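Local coordinates for penicillin-binding protein (Bacillus halodurans, PDB 3TG9), which probably binds beta-lactams covalently at an active-site serine, as do other penicillin-recognising enzymes of the beta-lactamase family, at residues E12-S17 and A320-A325; A184-S189 and A234-K239. All blocks are in the same frame, centred on the assembly; numbering follows the deposited sequence.

Contact 1: residues E12-S17 and A320-A325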
ATOM      1  N   GLU B  12       3.363  28.597   0.930  1.00 54.53           N
ATOM      2  CA  GLU B  12       4.368  28.702  -0.118  1.00 56.02           C
ATOM      3  C   GLU B  12       5.738  28.932   0.494  1.00 57.96           C
ATOM      4  O   GLU B  12       6.729  28.347   0.060  1.00 56.46           O
ATOM      5  CB  GLU B  12       4.016  29.848  -1.067  1.00 60.00           C
ATOM      6  CG  GLU B  12       4.485  29.642  -2.499  1.00 65.73           C
ATOM      7  CD  GLU B  12       3.456  30.127  -3.513  1.00 77.09           C
ATOM      8  OE1 GLU B  12       2.455  30.750  -3.088  1.00 74.81           O
ATOM      9  OE2 GLU B  12       3.641  29.880  -4.728  1.00 74.61           O
ATOM     10  N   ASP B  13       5.783  29.782   1.515  1.00 57.92           N
ATOM     11  CA  ASP B  13       7.037  30.128   2.171  1.00 56.04           C
ATOM     12  C   ASP B  13       7.595  28.958   2.970  1.00 57.13           C
ATOM     13  O   ASP B  13       8.814  28.761   3.048  1.00 54.71           O
ATOM     14  CB  ASP B  13       6.843  31.352   3.071  1.00 62.87           C
ATOM     15  CG  ASP B  13       6.605  32.628   2.276  1.00 66.15           C
ATOM     16  OD1 ASP B  13       7.260  32.809   1.224  1.00 66.14           O
ATOM     17  OD2 ASP B  13       5.763  33.449   2.701  1.00 63.81           O
ATOM     18  N   TRP B  14       6.701  28.177   3.562  1.00 55.76           N
ATOM     19  CA  TRP B  14       7.126  27.014   4.329  1.00 53.78           C
ATOM     20  C   TRP B  14       7.119  25.741   3.488  1.00 54.22           C
ATOM     21  O   TRP B  14       7.408  24.655   3.993  1.00 51.52           O
ATOM     22  CB  TRP B  14       6.257  26.851   5.575  1.00 55.19           C
ATOM     23  CG  TRP B  14       6.479  27.943   6.569  1.00 54.75           C
ATOM     24  CD1 TRP B  14       5.688  29.039   6.782  1.00 49.87           C
ATOM     25  CD2 TRP B  14       7.582  28.063   7.478  1.00 52.05           C
ATOM     26  NE1 TRP B  14       6.227  29.823   7.776  1.00 48.63           N
ATOM     27  CE2 TRP B  14       7.388  29.245   8.218  1.00 47.83           C
ATOM     28  CE3 TRP B  14       8.710  27.275   7.739  1.00 51.72           C
ATOM     29  CZ2 TRP B  14       8.278  29.662   9.202  1.00 50.76           C
ATOM     30  CZ3 TRP B  14       9.595  27.692   8.718  1.00 55.60           C
ATOM     31  CH2 TRP B  14       9.374  28.874   9.438  1.00 56.42           C
ATOM     32  N   LYS B  15       6.804  25.891   2.203  1.00 55.19           N
ATOM     33  CA  LYS B  15       6.757  24.762   1.275  1.00 54.61           C
ATOM     34  C   LYS B  15       5.921  23.623   1.851  1.00 49.80           C
ATOM     35  O   LYS B  15       6.408  22.496   1.979  1.00 47.94           O
ATOM     36  CB  LYS B  15       8.169  24.251   0.966  1.00 54.35           C
ATOM     37  CG  LYS B  15       9.201  25.331   0.690  1.00 58.98           C
ATOM     38  CD  LYS B  15       8.834  26.164  -0.522  1.00 61.31           C
ATOM     39  CE  LYS B  15       9.808  27.324  -0.702  1.00 69.56           C
ATOM     40  NZ  LYS B  15       9.419  28.204  -1.845  1.00 75.39           N
ATOM     41  N   LEU B  16       4.672  23.915   2.204  1.00 47.35           N
ATOM     42  CA  LEU B  16       3.824  22.912   2.835  1.00 44.90           C
ATOM     43  C   LEU B  16       2.825  22.324   1.861  1.00 45.30           C
ATOM     44  O   LEU B  16       1.962  23.039   1.343  1.00 46.43           O
ATOM     45  CB  LEU B  16       3.078  23.488   4.046  1.00 47.96           C
ATOM     46  CG  LEU B  16       2.255  22.453   4.831  1.00 41.79           C
ATOM     47  CD1 LEU B  16       3.173  21.488   5.560  1.00 36.07           C
ATOM     48  CD2 LEU B  16       1.315  23.122   5.815  1.00 41.09           C
ATOM     49  N   SER B  17       2.941  21.019   1.625  1.00 43.20           N
ATOM     50  CA  SER B  17       1.943  20.301   0.848  1.00 40.35           C
ATOM     51  C   SER B  17       0.812  19.846   1.761  1.00 35.54           C
ATOM     52  O   SER B  17       0.997  18.973   2.616  1.00 35.93           O
ATOM     53  CB  SER B  17       2.564  19.095   0.143  1.00 37.85           C
ATOM     54  OG  SER B  17       1.564  18.320  -0.499  1.00 36.36           O
ATOM     55  N   ALA B 320       3.624  21.444   9.474  1.00 37.62           N
ATOM     56  CA  ALA B 320       2.333  21.992   9.880  1.00 35.59           C
ATOM     57  C   ALA B 320       2.464  22.948  11.071  1.00 38.25           C
ATOM     58  O   ALA B 320       1.673  23.872  11.221  1.00 38.56           O
ATOM     59  CB  ALA B 320       1.357  20.882  10.198  1.00 33.84           C
ATOM     60  N   TYR B 321       3.460  22.723  11.913  1.00 36.26           N
ATOM     61  CA  TYR B 321       3.634  23.556  13.088  1.00 41.97           C
ATOM     62  C   TYR B 321       4.062  24.969  12.715  1.00 43.06           C
ATOM     63  O   TYR B 321       3.469  25.945  13.167  1.00 40.31           O
ATOM     64  CB  TYR B 321       4.669  22.955  14.022  1.00 40.15           C
ATOM     65  CG  TYR B 321       5.040  23.894  15.133  1.00 47.29           C
ATOM     66  CD1 TYR B 321       6.244  24.585  15.113  1.00 51.29           C
ATOM     67  CD2 TYR B 321       4.175  24.110  16.196  1.00 50.07           C
ATOM     68  CE1 TYR B 321       6.583  25.455  16.127  1.00 51.58           C
ATOM     69  CE2 TYR B 321       4.504  24.976  17.218  1.00 53.52           C
ATOM     70  CZ  TYR B 321       5.710  25.646  17.179  1.00 56.62           C
ATOM     71  OH  TYR B 321       6.043  26.508  18.200  1.00 67.61           O
ATOM     72  N   ASP B 322       5.102  25.068  11.897  1.00 42.64           N
ATOM     73  CA  ASP B 322       5.598  26.358  11.438  1.00 44.70           C
ATOM     74  C   ASP B 322       4.516  27.136  10.707  1.00 41.94           C
ATOM     75  O   ASP B 322       4.446  28.358  10.811  1.00 45.95           O
ATOM     76  CB  ASP B 322       6.811  26.171  10.533  1.00 46.89           C
ATOM     77  CG  ASP B 322       7.902  25.367  11.195  1.00 49.85           C
ATOM     78  OD1 ASP B 322       8.501  25.872  12.167  1.00 46.23           O
ATOM     79  OD2 ASP B 322       8.155  24.225  10.746  1.00 48.49           O
ATOM     80  N   VAL B 323       3.668  26.429   9.971  1.00 43.25           N
ATOM     81  CA  VAL B 323       2.556  27.075   9.281  1.00 40.44           C
ATOM     82  C   VAL B 323       1.495  27.479  10.295  1.00 41.75           C
ATOM     83  O   VAL B 323       0.866  28.531  10.163  1.00 40.54           O
ATOM     84  CB  VAL B 323       1.964  26.175   8.173  1.00 39.30           C
ATOM     85  CG1 VAL B 323       0.615  26.705   7.681  1.00 34.52           C
ATOM     86  CG2 VAL B 323       2.946  26.063   7.021  1.00 40.19           C
ATOM     87  N   MET B 324       1.316  26.655  11.323  1.00 38.32           N
ATOM     88  CA  MET B 324       0.360  26.972  12.380  1.00 40.62           C
ATOM     89  C   MET B 324       0.761  28.228  13.166  1.00 42.48           C
ATOM     90  O   MET B 324      -0.078  29.082  13.451  1.00 37.77           O
ATOM     91  CB  MET B 324       0.184  25.790  13.331  1.00 36.46           C
ATOM     92  CG  MET B 324      -0.285  26.194  14.731  1.00 42.58           C
ATOM     93  SD  MET B 324      -1.841  25.395  15.153  1.00 49.51           S
ATOM     94  CE  MET B 324      -1.511  24.912  16.837  1.00 32.01           C
ATOM     95  N   ALA B 325       2.041  28.329  13.515  1.00 39.17           N
ATOM     96  CA  ALA B 325       2.556  29.508  14.204  1.00 44.51           C
ATOM     97  C   ALA B 325       2.365  30.769  13.355  1.00 46.97           C
ATOM     98  O   ALA B 325       1.936  31.805  13.859  1.00 46.50           O
ATOM     99  CB  ALA B 325       4.023  29.318  14.560  1.00 42.16           C
TER

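Contact 2: residues A184-S189 and A234-K239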
ATOM      1  N   ALA B 184     -21.760  16.087  14.099  1.00 36.69           N
ATOM      2  CA  ALA B 184     -21.106  17.393  13.967  1.00 31.91           C
ATOM      3  C   ALA B 184     -21.026  17.881  12.527  1.00 35.02           C
ATOM      4  O   ALA B 184     -20.345  18.870  12.241  1.00 32.97           O
ATOM      5  CB  ALA B 184     -19.712  17.360  14.584  1.00 35.38           C
ATOM      6  N   GLY B 185     -21.689  17.170  11.617  1.00 35.26           N
ATOM      7  CA  GLY B 185     -21.792  17.597  10.234  1.00 32.68           C
ATOM      8  C   GLY B 185     -20.584  17.302   9.370  1.00 35.88           C
ATOM      9  O   GLY B 185     -20.428  17.892   8.305  1.00 36.58           O
ATOM     10  N   MET B 186     -19.731  16.386   9.824  1.00 37.49           N
ATOM     11  CA  MET B 186     -18.510  16.030   9.106  1.00 37.84           C
ATOM     12  C   MET B 186     -18.733  14.863   8.126  1.00 36.08           C
ATOM     13  O   MET B 186     -18.380  13.722   8.430  1.00 39.59           O
ATOM     14  CB  MET B 186     -17.413  15.673  10.113  1.00 31.92           C
ATOM     15  CG  MET B 186     -17.151  16.769  11.156  1.00 33.32           C
ATOM     16  SD  MET B 186     -16.169  16.212  12.583  1.00 30.49           S
ATOM     17  CE  MET B 186     -14.611  15.823  11.783  1.00 31.03           C
ATOM     18  N   HIS B 187     -19.294  15.155   6.954  1.00 27.39           N
ATOM     19  CA  HIS B 187     -19.658  14.111   5.991  1.00 37.85           C
ATOM     20  C   HIS B 187     -18.512  13.690   5.069  1.00 34.54           C
ATOM     21  O   HIS B 187     -18.671  12.780   4.263  1.00 37.64           O
ATOM     22  CB  HIS B 187     -20.855  14.555   5.140  1.00 35.83           C
ATOM     23  CG  HIS B 187     -21.923  15.262   5.919  1.00 39.83           C
ATOM     24  ND1 HIS B 187     -22.847  14.594   6.694  1.00 43.76           N
ATOM     25  CD2 HIS B 187     -22.213  16.581   6.036  1.00 36.48           C
ATOM     26  CE1 HIS B 187     -23.656  15.470   7.260  1.00 43.17           C
ATOM     27  NE2 HIS B 187     -23.297  16.683   6.878  1.00 36.85           N
ATOM     28  N   GLU B 188     -17.367  14.354   5.180  1.00 35.70           N
ATOM     29  CA  GLU B 188     -16.211  14.011   4.362  1.00 32.04           C
ATOM     30  C   GLU B 188     -15.073  13.378   5.164  1.00 31.49           C
ATOM     31  O   GLU B 188     -13.919  13.422   4.742  1.00 32.67           O
ATOM     32  CB  GLU B 188     -15.684  15.251   3.647  1.00 33.03           C
ATOM     33  CG  GLU B 188     -16.659  15.878   2.675  1.00 38.17           C
ATOM     34  CD  GLU B 188     -15.945  16.688   1.610  1.00 44.84           C
ATOM     35  OE1 GLU B 188     -16.272  17.879   1.446  1.00 47.91           O
ATOM     36  OE2 GLU B 188     -15.039  16.131   0.944  1.00 58.64           O
ATOM     37  N   SER B 189     -15.402  12.784   6.305  1.00 28.88           N
ATOM     38  CA  SER B 189     -14.396  12.248   7.215  1.00 27.46           C
ATOM     39  C   SER B 189     -14.652  10.785   7.514  1.00 29.38           C
ATOM     40  O   SER B 189     -15.791  10.324   7.444  1.00 29.92           O
ATOM     41  CB  SER B 189     -14.391  13.029   8.539  1.00 28.86           C
ATOM     42  OG  SER B 189     -13.885  14.335   8.352  1.00 29.09           O
ATOM     43  N   ALA B 234      -9.912  19.849   6.030  1.00 31.22           N
ATOM     44  CA  ALA B 234      -9.683  20.993   6.916  1.00 27.22           C
ATOM     45  C   ALA B 234     -10.987  21.523   7.494  1.00 30.43           C
ATOM     46  O   ALA B 234     -11.082  21.805   8.696  1.00 31.02           O
ATOM     47  CB  ALA B 234      -8.944  22.105   6.177  1.00 27.15           C
ATOM     48  N   GLU B 235     -11.991  21.663   6.633  1.00 26.47           N
ATOM     49  CA  GLU B 235     -13.264  22.239   7.039  1.00 29.64           C
ATOM     50  C   GLU B 235     -14.105  21.302   7.907  1.00 31.02           C
ATOM     51  O   GLU B 235     -14.827  21.761   8.784  1.00 31.45           O
ATOM     52  CB  GLU B 235     -14.065  22.729   5.828  1.00 30.98           C
ATOM     53  CG  GLU B 235     -15.314  23.487   6.232  1.00 36.36           C
ATOM     54  CD  GLU B 235     -15.976  24.205   5.067  1.00 47.35           C
ATOM     55  OE1 GLU B 235     -15.599  23.932   3.903  1.00 46.60           O
ATOM     56  OE2 GLU B 235     -16.877  25.039   5.327  1.00 47.23           O
ATOM     57  N   ASP B 236     -14.024  19.996   7.676  1.00 27.71           N
ATOM     58  CA  ASP B 236     -14.608  19.055   8.627  1.00 30.83           C
ATOM     59  C   ASP B 236     -13.920  19.162  10.012  1.00 29.07           C
ATOM     60  O   ASP B 236     -14.545  18.915  11.039  1.00 25.48           O
ATOM     61  CB  ASP B 236     -14.538  17.614   8.104  1.00 31.35           C
ATOM     62  CG  ASP B 236     -15.786  17.201   7.326  1.00 34.73           C
ATOM     63  OD1 ASP B 236     -16.603  18.082   6.975  1.00 38.48           O
ATOM     64  OD2 ASP B 236     -15.958  15.988   7.075  1.00 32.61           O
ATOM     65  N   MET B 237     -12.637  19.510  10.049  1.00 27.13           N
ATOM     66  CA  MET B 237     -11.988  19.697  11.350  1.00 30.61           C
ATOM     67  C   MET B 237     -12.498  20.989  11.972  1.00 31.63           C
ATOM     68  O   MET B 237     -12.756  21.057  13.174  1.00 32.73           O
ATOM     69  CB  MET B 237     -10.461  19.720  11.260  1.00 27.91           C
ATOM     70  CG  MET B 237      -9.785  19.704  12.645  1.00 24.89           C
ATOM     71  SD  MET B 237     -10.154  18.171  13.536  1.00 28.93           S
ATOM     72  CE  MET B 237      -9.838  18.639  15.249  1.00 28.01           C
ATOM     73  N   MET B 238     -12.664  22.009  11.142  1.00 31.93           N
ATOM     74  CA  MET B 238     -13.291  23.242  11.599  1.00 30.34           C
ATOM     75  C   MET B 238     -14.672  22.938  12.177  1.00 31.34           C
ATOM     76  O   MET B 238     -15.011  23.385  13.261  1.00 35.03           O
ATOM     77  CB  MET B 238     -13.419  24.227  10.442  1.00 30.06           C
ATOM     78  CG  MET B 238     -14.059  25.555  10.835  1.00 34.57           C
ATOM     79  SD  MET B 238     -14.755  26.403   9.418  1.00 39.08           S
ATOM     80  CE  MET B 238     -16.362  25.617   9.326  1.00 34.35           C
ATOM     81  N   LYS B 239     -15.474  22.175  11.452  1.00 34.17           N
ATOM     82  CA  LYS B 239     -16.806  21.824  11.936  1.00 34.83           C
ATOM     83  C   LYS B 239     -16.747  21.046  13.241  1.00 32.81           C
ATOM     84  O   LYS B 239     -17.687  21.091  14.032  1.00 29.42           O
ATOM     85  CB  LYS B 239     -17.573  20.995  10.901  1.00 34.08           C
ATOM     86  CG  LYS B 239     -17.953  21.743   9.631  1.00 38.82           C
ATOM     87  CD  LYS B 239     -18.819  20.865   8.728  1.00 41.17           C
ATOM     88  CE  LYS B 239     -18.899  21.418   7.311  1.00 47.03           C
ATOM     89  NZ  LYS B 239     -19.032  22.909   7.299  1.00 48.54           N
TER
HETATM   90  O   HOH W   1     -18.751  17.407   5.575  1.00 40.59           O

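Contact 1: residues E12-S17 and A320-A325
W14 and D322 meet through carbon rather than through charge: the CB of D322 stands over one face of the indole, 3.5 Å from the centroid of its six-membered ring and 10° off the ring normal, a CH-pi contact. The two side chains cross at about a right angle, yet the carboxylate and ring planes are only 12° apart, and CG of D322 also lies close to the indole, 3.8 Å from CZ3 of W14. Two torsions place the ring. With chi1 at -68°, CG of W14 lies opposite its own carbonyl carbon, and the second torsion turns the indole broadside to the helix 320-330.

V323 supplies the second half of the contact through one methyl. Its CG2 reaches CB of W14 at 3.7 Å and CD2 of L16 at 3.6 Å, while the other branch of L16, CD1, rests 3.9 Å from the backbone N of A320. L16 and V323 continue this apolar layer inward, both touching V312 of strand 308-314.

The turn of chain that allows W14 and L16 to share one neighbour is a Schellman motif. K15, with positive phi, is the C-prime residue that ends the helix 7-13, and its CB is directed away from 320-325. Pairing of the N-terminal and C-terminal helices on one face of the central antiparallel sheet is typical of the serine beta-lactamase and penicillin-binding protein fold.

Contact 2: residues A184-S189 and A234-K239
Chi1 of D236, at -92°, and a nearly flat chi2 of 13° carry its carboxylate from the helix 234-245 into the bend of 184-189, while chi1 of S189, at -70°, sets its hydroxyl beside its own backbone N and within reach of the same acid. Two bonds converge on OD2 of D236. The N-H of E188 arrives on the syn side, somewhat out of the carboxylate plane, at 2.9 Å from OD2 of D236; the hydroxyl OG of S189 donates to the anti lone pair of that oxygen, also at 2.9 Å.

The acceptor thus fastens a type I beta turn, M186 to S189, that follows the Schellman motif in which G185, with positive phi, ends the helix 172-182. A water completes the grip: it donates to OD1 of D236 at 2.7 Å and to O of G185, and accepts from N of H187.

M186 flanks the acid, its CB 3.4 Å from OD2 of D236. Beyond it the chain bends at chi3 and brings CE to 3.2 Å from the backbone O of D236. Farther along the helix, K239 lays its CD 3.4 Å from O of G185, then turns its amino end away, back to a long salt bridge with E235.

In the fold
Contact 1 brings the two terminal helices together with no hydrogen bond between its segments, by apolar and CH-pi packing whose inner part is buried and whose tryptophan is exposed. Contact 2, partly buried, centres on one aspartate carboxylate, which with a water holds a loop. A single fold thus joins its secondary structures by quite different chemistry. In both, the first segment carries the C-prime residue of a Schellman motif, K15 or G185, that ends a helix, and the second lies on a helix packed on strand 308-314: V323 reaches V312, whereas M237 reaches V311. Their centres are 21 Å apart, and the nearest atoms remain about 10 Å from each other.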